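Fibronectin-binding protein (Streptococcus pyogenes, PDB 5A0L) mediates adhesion of the bacterium to its host, binding fibronectin, and carries an N-terminal domain whose internal thioester mediates covalent host binding. Local coordinates at residues Y17-Y22 and L35-K40; N66-I71 and F193-E198; Y188-F193 and L203-Y208. One frame throughout, in Å; residues are numbered along the deposited sequence.

Interaction 1: residues Y17-Y22 and L35-K40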
# COMPACT_ATOMS: atom_id res chain seq x y z
N TYR A 17 -15.73 3.14 -13.92
CA TYR A 17 -15.12 2.74 -12.65
C TYR A 17 -15.43 1.27 -12.41
O TYR A 17 -16.21 0.94 -11.51
CB TYR A 17 -15.58 3.62 -11.46
CG TYR A 17 -15.18 5.09 -11.56
CD1 TYR A 17 -15.65 5.94 -12.55
CD2 TYR A 17 -14.25 5.60 -10.72
CE1 TYR A 17 -15.23 7.26 -12.63
CE2 TYR A 17 -13.84 6.91 -10.79
CZ TYR A 17 -14.30 7.74 -11.74
OH TYR A 17 -13.82 9.05 -11.77
N PRO A 18 -14.83 0.37 -13.20
CA PRO A 18 -15.33 -1.01 -13.20
C PRO A 18 -14.66 -1.96 -12.18
O PRO A 18 -15.16 -3.08 -12.01
CB PRO A 18 -15.03 -1.46 -14.63
CG PRO A 18 -13.72 -0.76 -14.93
CD PRO A 18 -13.90 0.61 -14.31
N TRP A 19 -13.54 -1.55 -11.57
CA TRP A 19 -12.82 -2.43 -10.65
C TRP A 19 -13.46 -2.40 -9.28
O TRP A 19 -13.78 -1.33 -8.76
CB TRP A 19 -11.34 -1.95 -10.55
CG TRP A 19 -10.55 -2.24 -11.78
CD1 TRP A 19 -10.54 -1.51 -12.93
CD2 TRP A 19 -9.68 -3.36 -12.02
NE1 TRP A 19 -9.73 -2.11 -13.88
CE2 TRP A 19 -9.19 -3.25 -13.33
CE3 TRP A 19 -9.24 -4.44 -11.23
CZ2 TRP A 19 -8.30 -4.18 -13.87
CZ3 TRP A 19 -8.37 -5.33 -11.77
CH2 TRP A 19 -7.94 -5.22 -13.08
N TYR A 20 -13.63 -3.57 -8.68
CA TYR A 20 -14.09 -3.70 -7.30
C TYR A 20 -12.87 -3.70 -6.37
O TYR A 20 -11.94 -4.48 -6.59
CB TYR A 20 -14.87 -5.01 -7.17
CG TYR A 20 -15.46 -5.34 -5.82
CD1 TYR A 20 -16.00 -4.39 -4.99
CD2 TYR A 20 -15.45 -6.64 -5.37
CE1 TYR A 20 -16.53 -4.72 -3.76
CE2 TYR A 20 -15.97 -7.00 -4.15
CZ TYR A 20 -16.49 -6.06 -3.32
OH TYR A 20 -17.02 -6.40 -2.09
N GLY A 21 -12.87 -2.81 -5.37
CA GLY A 21 -11.86 -2.75 -4.37
C GLY A 21 -12.45 -3.09 -3.03
O GLY A 21 -13.52 -2.56 -2.68
N TYR A 22 -11.75 -3.89 -2.24
CA TYR A 22 -12.34 -4.46 -1.05
C TYR A 22 -11.28 -4.84 -0.03
O TYR A 22 -10.11 -5.10 -0.37
CB TYR A 22 -13.19 -5.73 -1.37
CG TYR A 22 -12.51 -6.71 -2.31
CD1 TYR A 22 -12.56 -6.52 -3.68
CD2 TYR A 22 -11.84 -7.85 -1.83
CE1 TYR A 22 -11.98 -7.42 -4.57
CE2 TYR A 22 -11.28 -8.76 -2.72
CZ TYR A 22 -11.36 -8.54 -4.08
OH TYR A 22 -10.80 -9.40 -5.02
N LEU A 35 -6.07 -5.16 1.47
CA LEU A 35 -6.85 -4.64 0.36
C LEU A 35 -6.53 -5.33 -0.95
O LEU A 35 -5.35 -5.62 -1.25
CB LEU A 35 -6.64 -3.13 0.18
CG LEU A 35 -6.89 -2.30 1.45
CD1 LEU A 35 -6.71 -0.82 1.13
CD2 LEU A 35 -8.26 -2.58 2.05
N LYS A 36 -7.57 -5.57 -1.74
CA LYS A 36 -7.50 -6.18 -3.06
C LYS A 36 -8.34 -5.43 -4.05
O LYS A 36 -9.31 -4.76 -3.66
CB LYS A 36 -7.99 -7.65 -3.04
CG LYS A 36 -7.44 -8.53 -1.93
CD LYS A 36 -5.97 -8.90 -2.08
CE LYS A 36 -5.61 -9.97 -1.04
NZ LYS A 36 -4.20 -10.29 -0.99
N VAL A 37 -8.01 -5.58 -5.32
CA VAL A 37 -8.87 -5.16 -6.41
C VAL A 37 -9.06 -6.32 -7.40
O VAL A 37 -8.15 -7.13 -7.63
CB VAL A 37 -8.32 -3.93 -7.18
CG1 VAL A 37 -8.28 -2.71 -6.26
CG2 VAL A 37 -6.95 -4.17 -7.78
N ASN A 38 -10.23 -6.37 -8.01
CA ASN A 38 -10.46 -7.28 -9.12
C ASN A 38 -11.47 -6.72 -10.11
O ASN A 38 -12.09 -5.67 -9.84
CB ASN A 38 -10.74 -8.75 -8.67
CG ASN A 38 -12.19 -9.04 -8.39
OD1 ASN A 38 -12.96 -8.17 -7.98
ND2 ASN A 38 -12.56 -10.33 -8.53
N LEU A 39 -11.65 -7.39 -11.24
CA LEU A 39 -12.44 -6.87 -12.33
C LEU A 39 -13.42 -7.96 -12.75
O LEU A 39 -13.05 -8.96 -13.36
CB LEU A 39 -11.55 -6.47 -13.52
CG LEU A 39 -12.27 -5.89 -14.72
CD1 LEU A 39 -12.93 -4.58 -14.38
CD2 LEU A 39 -11.29 -5.70 -15.87
N LYS A 40 -14.69 -7.77 -12.40
CA LYS A 40 -15.79 -8.66 -12.76
C LYS A 40 -15.39 -10.13 -12.60
O LYS A 40 -15.54 -10.95 -13.51
CB LYS A 40 -16.29 -8.34 -14.15
CG LYS A 40 -16.90 -6.92 -14.21
CD LYS A 40 -17.48 -6.56 -15.56
CE LYS A 40 -16.43 -6.06 -16.53
NZ LYS A 40 -17.06 -5.57 -17.78
O HOH W 1 -15.60 -5.57 -10.82
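Trp19 and Leu39 sit at one end of a beta hairpin, strands 19-23 and 35-39, that contributes two neighbouring antiparallel strands to the six-stranded barrel of this thioester domain. The tight part is on the face of the hairpin carrying Trp19 and Val37, which is turned to the barrel interior. There Leu39 CB stands 3.6 Å from the centroid of the six-membered ring of Trp19, almost exactly on the ring normal, a clear CH-pi contact. The indole gets under it because Trp19 CG is anti to its own carbonyl carbon (chi1 -72°), which swings the ring across to the partner strand; Trp19 CE3 comes within 3.4 Å of Asn38 C. Phe193 packs edge-to-face with the same indole, and Leu203 touches Val37. Gly21 lies opposite Val37, its CA 3.3 Å from Lys36 O, a CA-H...O contact.

Two antiparallel hydrogen-bonded pairs, Tyr20 with Asn38 and Tyr22 with Lys36, zip the backbones together: Tyr20 N gives to Asn38 O at 2.9 Å and Lys36 N to Tyr22 O at 2.9 Å, each with its return bond. On their side of the sheet the Tyr22 ring folds back over its partner strand. Lys36 CB approaches Tyr22 CE2 at 3.5 Å, and Asn38 OD1 lies near the ring plane beside CE1, amide and ring planes being almost perpendicular (82°). The polar ends have partners beyond the hairpin strands: Tyr22 OH bonds Glu44, Lys36 NZ bonds Gln46, and Asn38 ND2 is held by the carbonyls of Pro8 and Ser42.

Toward Pro18 and Lys40 the contact opens to solvent. Leu39 is only partly buried, Lys40 is exposed, and Pro18 offers CB and CG to Leu39 CD1. Here a water bridges the two segments: it lies 2.8 Å from Pro18 O and accepts from Lys40 N at 2.9 Å.

Interaction 2: residues N66-I71 and F193-E198. With ZN (zinc ion), chain E.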
# COMPACT_ATOMS: atom_id res chain seq x y z
N ASN A 66 -17.21 -0.61 -3.10
CA ASN A 66 -16.30 0.39 -3.59
C ASN A 66 -15.81 0.04 -4.99
O ASN A 66 -15.21 -1.03 -5.18
CB ASN A 66 -15.14 0.56 -2.63
CG ASN A 66 -15.57 0.94 -1.25
OD1 ASN A 66 -15.59 0.13 -0.32
ND2 ASN A 66 -15.96 2.19 -1.11
N PHE A 67 -16.03 0.95 -5.94
CA PHE A 67 -15.58 0.78 -7.30
C PHE A 67 -14.54 1.84 -7.68
O PHE A 67 -14.52 2.93 -7.09
CB PHE A 67 -16.78 0.78 -8.27
CG PHE A 67 -17.67 -0.42 -8.06
CD1 PHE A 67 -17.27 -1.69 -8.50
CD2 PHE A 67 -18.85 -0.32 -7.35
CE1 PHE A 67 -18.09 -2.81 -8.27
CE2 PHE A 67 -19.65 -1.43 -7.13
CZ PHE A 67 -19.26 -2.67 -7.60
N TYR A 68 -13.72 1.49 -8.67
CA TYR A 68 -12.52 2.21 -8.99
C TYR A 68 -12.24 2.21 -10.48
O TYR A 68 -12.51 1.25 -11.20
CB TYR A 68 -11.35 1.50 -8.27
CG TYR A 68 -11.33 1.68 -6.80
CD1 TYR A 68 -10.64 2.75 -6.24
CD2 TYR A 68 -11.98 0.78 -5.93
CE1 TYR A 68 -10.62 2.99 -4.92
CE2 TYR A 68 -11.99 1.04 -4.56
CZ TYR A 68 -11.29 2.17 -4.06
OH TYR A 68 -11.22 2.41 -2.69
N LYS A 69 -11.58 3.31 -10.90
CA LYS A 69 -11.00 3.44 -12.23
C LYS A 69 -9.49 3.21 -12.15
O LYS A 69 -8.84 3.82 -11.30
CB LYS A 69 -11.31 4.85 -12.78
CG LYS A 69 -10.63 5.19 -14.08
CD LYS A 69 -10.93 6.64 -14.49
CE LYS A 69 -12.16 6.78 -15.27
NZ LYS A 69 -12.01 8.12 -15.89
N LYS A 70 -8.97 2.37 -13.06
CA LYS A 70 -7.53 2.05 -13.04
C LYS A 70 -6.76 3.03 -13.93
O LYS A 70 -7.11 3.20 -15.10
CB LYS A 70 -7.34 0.63 -13.51
CG LYS A 70 -5.89 0.14 -13.40
CD LYS A 70 -5.72 -1.31 -13.73
CE LYS A 70 -5.84 -1.63 -15.19
NZ LYS A 70 -4.60 -1.29 -15.94
N ILE A 71 -5.69 3.59 -13.36
CA ILE A 71 -4.81 4.62 -14.00
C ILE A 71 -3.38 4.11 -13.90
O ILE A 71 -2.99 3.49 -12.92
CB ILE A 71 -4.96 5.98 -13.24
CG1 ILE A 71 -6.44 6.42 -13.36
CG2 ILE A 71 -4.07 7.12 -13.77
CD1 ILE A 71 -6.81 7.61 -12.54
N PHE A 193 -5.69 3.37 -8.39
CA PHE A 193 -7.13 3.10 -8.50
C PHE A 193 -7.85 4.32 -7.90
O PHE A 193 -7.75 4.59 -6.71
CB PHE A 193 -7.47 1.79 -7.80
CG PHE A 193 -6.95 0.60 -8.58
CD1 PHE A 193 -5.63 0.19 -8.43
CD2 PHE A 193 -7.73 -0.04 -9.52
CE1 PHE A 193 -5.15 -0.85 -9.19
CE2 PHE A 193 -7.25 -1.11 -10.26
CZ PHE A 193 -5.93 -1.49 -10.10
N LYS A 194 -8.56 5.02 -8.80
CA LYS A 194 -9.28 6.25 -8.45
C LYS A 194 -10.70 5.87 -7.98
O LYS A 194 -11.46 5.24 -8.75
CB LYS A 194 -9.38 7.15 -9.67
CG LYS A 194 -10.17 8.43 -9.43
CD LYS A 194 -10.39 9.24 -10.68
CE LYS A 194 -11.20 10.56 -10.41
NZ LYS A 194 -11.66 11.04 -11.71
N SER A 195 -10.99 6.18 -6.73
CA SER A 195 -12.27 5.81 -6.14
C SER A 195 -13.45 6.53 -6.79
O SER A 195 -13.44 7.75 -6.94
CB SER A 195 -12.28 6.14 -4.67
OG SER A 195 -13.45 5.64 -4.05
N GLU A 196 -14.52 5.78 -7.09
CA GLU A 196 -15.76 6.35 -7.60
C GLU A 196 -16.44 7.18 -6.52
O GLU A 196 -17.16 8.15 -6.84
CB GLU A 196 -16.67 5.20 -8.07
CG GLU A 196 -18.10 5.54 -8.51
CD GLU A 196 -19.13 5.80 -7.39
OE1 GLU A 196 -19.06 5.31 -6.23
OE2 GLU A 196 -20.12 6.45 -7.77
N ASN A 197 -16.27 6.83 -5.25
CA ASN A 197 -16.80 7.55 -4.10
C ASN A 197 -15.61 8.24 -3.40
O ASN A 197 -14.76 7.60 -2.80
CB ASN A 197 -17.53 6.65 -3.14
CG ASN A 197 -18.10 7.40 -1.94
OD1 ASN A 197 -17.54 8.38 -1.47
ND2 ASN A 197 -19.17 6.89 -1.38
N GLU A 198 -15.55 9.57 -3.50
CA GLU A 198 -14.36 10.31 -3.11
C GLU A 198 -14.22 10.50 -1.60
O GLU A 198 -13.24 11.09 -1.14
CB GLU A 198 -14.30 11.61 -3.90
CG GLU A 198 -14.19 11.36 -5.39
CD GLU A 198 -13.78 12.57 -6.24
OE1 GLU A 198 -13.59 13.67 -5.69
OE2 GLU A 198 -13.70 12.42 -7.49
ZN ZN E . -13.04 14.05 -8.30
O HOH W 2 -15.48 3.79 -3.64
O HOH W 3 -17.93 3.07 -5.04
O HOH W 4 -11.32 14.84 -7.77
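The barrel's strands 66-72 and 191-195 run antiparallel here, joining two parts of the chain far apart in sequence, with Tyr68 facing Ser195 and Lys70 facing Phe193. Between these non-hydrogen-bonded pairs, Lys69 and Lys194 exchange two nearly straight backbone bonds, Lys194 N to Lys69 O at 2.8 Å and Lys69 N to Lys194 O at 2.9 Å. A third, Glu196 N to Phe67 O, carries the pairing past the end of the strand.

On the buried face the Tyr68 side chain crosses that of Phe193 at about a right angle: Tyr68 CD1 touches Phe193 CB at 3.7 Å, and its CE1 reaches Ser195 CB at 3.6 Å. Tyr68 OH is anchored by Gln201 O. Lys70 runs alongside Phe193, laying CG and CD against CE2 and CZ, before bends at chi3 and chi4 carry its NZ to Val209 O.

With chi1 at -173° Ser195 turns OG away from its own N, and OG donates to Asn197 O at 2.7 Å; it accepts from a water that also accepts a hydrogen bond from Asn66 ND2. A second water links Phe67 N to Glu196 OE1. At the exposed end Glu198 OE2 binds a zinc ion at 1.9 Å, with a water as a further ligand. The backbone bonds, running out here into an exposed loop, form an antiparallel ladder, one of those that close this domain's beta barrel.

Interaction 3: residues Y188-F193 and L203-Y208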
# COMPACT_ATOMS: atom_id res chain seq x y z
N TYR A 188 9.17 -1.68 -15.01
CA TYR A 188 8.38 -1.81 -13.78
C TYR A 188 7.32 -0.71 -13.74
O TYR A 188 7.64 0.47 -13.88
CB TYR A 188 9.27 -1.71 -12.53
CG TYR A 188 8.63 -2.08 -11.22
CD1 TYR A 188 8.17 -3.37 -10.98
CD2 TYR A 188 8.55 -1.17 -10.18
CE1 TYR A 188 7.61 -3.72 -9.77
CE2 TYR A 188 7.99 -1.50 -8.96
CZ TYR A 188 7.53 -2.79 -8.75
OH TYR A 188 7.01 -3.09 -7.52
N ARG A 189 6.09 -1.08 -13.42
CA ARG A 189 4.97 -0.14 -13.42
C ARG A 189 3.96 -0.57 -12.36
O ARG A 189 3.70 -1.76 -12.19
CB ARG A 189 4.29 -0.13 -14.79
CG ARG A 189 3.23 0.97 -14.95
CD ARG A 189 2.59 0.99 -16.34
NE ARG A 189 3.57 1.01 -17.40
CZ ARG A 189 3.32 0.72 -18.67
NH1 ARG A 189 2.09 0.43 -19.07
NH2 ARG A 189 4.30 0.70 -19.54
N LEU A 190 3.37 0.43 -11.70
CA LEU A 190 2.28 0.22 -10.77
C LEU A 190 1.06 1.00 -11.29
O LEU A 190 1.10 1.67 -12.31
CB LEU A 190 2.62 0.64 -9.34
CG LEU A 190 3.86 -0.05 -8.78
CD1 LEU A 190 4.15 0.55 -7.41
CD2 LEU A 190 3.69 -1.57 -8.67
N ASN A 191 -0.04 0.89 -10.54
CA ASN A 191 -1.32 1.48 -10.92
C ASN A 191 -1.94 2.18 -9.73
O ASN A 191 -1.83 1.72 -8.59
CB ASN A 191 -2.26 0.41 -11.47
CG ASN A 191 -1.71 -0.24 -12.71
OD1 ASN A 191 -0.87 -1.17 -12.64
ND2 ASN A 191 -2.11 0.28 -13.85
N ILE A 192 -2.62 3.29 -10.05
CA ILE A 192 -3.48 3.98 -9.10
C ILE A 192 -4.93 3.60 -9.46
O ILE A 192 -5.30 3.52 -10.60
CB ILE A 192 -3.30 5.53 -9.18
CG1 ILE A 192 -1.93 5.90 -8.59
CG2 ILE A 192 -4.46 6.28 -8.50
CD1 ILE A 192 -1.86 5.84 -7.08
N PHE A 193 -5.69 3.37 -8.39
CA PHE A 193 -7.13 3.10 -8.50
C PHE A 193 -7.85 4.32 -7.90
O PHE A 193 -7.75 4.59 -6.71
CB PHE A 193 -7.47 1.79 -7.80
CG PHE A 193 -6.95 0.60 -8.58
CD1 PHE A 193 -5.63 0.19 -8.43
CD2 PHE A 193 -7.73 -0.04 -9.52
CE1 PHE A 193 -5.15 -0.85 -9.19
CE2 PHE A 193 -7.25 -1.11 -10.26
CZ PHE A 193 -5.93 -1.49 -10.10
N LEU A 203 -6.39 3.91 -4.27
CA LEU A 203 -5.50 2.77 -3.95
C LEU A 203 -4.28 2.76 -4.85
O LEU A 203 -4.31 3.25 -5.96
CB LEU A 203 -6.25 1.42 -4.06
CG LEU A 203 -7.60 1.35 -3.33
CD1 LEU A 203 -8.29 0.02 -3.58
CD2 LEU A 203 -7.47 1.62 -1.83
N LEU A 204 -3.22 2.12 -4.34
CA LEU A 204 -1.99 1.90 -5.08
C LEU A 204 -1.79 0.37 -5.16
O LEU A 204 -1.80 -0.28 -4.13
CB LEU A 204 -0.83 2.56 -4.35
CG LEU A 204 0.56 2.29 -4.91
CD1 LEU A 204 0.77 2.92 -6.27
CD2 LEU A 204 1.63 2.81 -3.95
N SER A 205 -1.52 -0.13 -6.38
CA SER A 205 -1.26 -1.57 -6.50
C SER A 205 0.13 -1.94 -5.99
O SER A 205 1.04 -1.12 -5.92
CB SER A 205 -1.43 -2.00 -7.94
OG SER A 205 -0.48 -1.43 -8.79
N ALA A 206 0.27 -3.22 -5.66
CA ALA A 206 1.54 -3.79 -5.17
C ALA A 206 2.32 -4.49 -6.29
O ALA A 206 3.39 -5.03 -6.02
CB ALA A 206 1.28 -4.75 -4.03
N GLU A 207 1.81 -4.44 -7.50
CA GLU A 207 2.42 -4.95 -8.72
C GLU A 207 1.66 -4.34 -9.90
O GLU A 207 0.59 -3.72 -9.71
CB GLU A 207 2.38 -6.47 -8.82
CG GLU A 207 1.00 -7.08 -8.96
CD GLU A 207 1.01 -8.58 -9.22
OE1 GLU A 207 1.84 -9.09 -10.01
OE2 GLU A 207 0.12 -9.21 -8.69
N TYR A 208 2.15 -4.50 -11.11
CA TYR A 208 1.44 -4.04 -12.28
C TYR A 208 0.11 -4.78 -12.40
O TYR A 208 0.04 -6.01 -12.30
CB TYR A 208 2.28 -4.36 -13.52
CG TYR A 208 1.60 -4.04 -14.84
CD1 TYR A 208 1.09 -2.79 -15.07
CD2 TYR A 208 1.48 -4.99 -15.85
CE1 TYR A 208 0.45 -2.49 -16.27
CE2 TYR A 208 0.86 -4.69 -17.04
CZ TYR A 208 0.35 -3.43 -17.27
OH TYR A 208 -0.26 -3.14 -18.46
O HOH W 5 5.80 -5.50 -7.32
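Asn191 and Ser205 are hydrogen-bonded to each other in a beta hairpin, strands 191-195 and 203-205, within the domain's barrel. Asn191 N donates to Ser205 OG at 2.9 Å and Asn191 O accepts from Ser205 N, so the serine hydroxyl takes the place of a carbonyl. Placed between its backbone N and carbonyl carbon (chi1 65°), OG also donates to Glu207 O at 2.7 Å, tying down the turn out of the strand. Further along, Phe193 and Leu203 form a hydrogen-bonded pair: Phe193 N bonds Leu203 O at 2.8 Å and Leu203 N bonds Phe193 O at 2.9 Å.

Asn191 OD1 is engaged by Val209 N and passes 3.5 Å from Tyr208 CD1. Ser205 O, by contrast, is buried without a polar partner, with Leu190 CD1 at 3.8 Å.

Leu190 CD2 packs on Glu207 CA, while Ile192 CD1 meets Leu204 CD1; Leu190 and Leu204 also touch helix 92-105. On the exposed side Arg189 lies beside Tyr208, guanidinium and ring steeply inclined. Beyond the paired strands, one water joins Tyr188 OH, at 2.7 Å, to Ala206 O, at 2.8 Å.

How the interactions relate
All three contacts belong to one antiparallel barrel. Interactions 1 and 3 are hairpins, local in sequence and largely buried; interaction 2 pairs distant strands and is only partly buried. Interactions 2 and 3 share Phe193, since strand 191-195 lies between 66-72 and 203-205, and Ile71 N bonds Ile192 O between them. Interaction 1 joins strand 66-72 from the other side, through Gly21 N and Asn66 O, which closes the barrel. Inside, Val37 also meets Phe193. The chemistry follows position: 17-22/35-40 adds aromatic and CH-pi packing to its backbone bonds, lysines, water and zinc mark the outer parts of 66-71/193-198, and a serine hydroxyl replaces a carbonyl acceptor in 188-193/203-208.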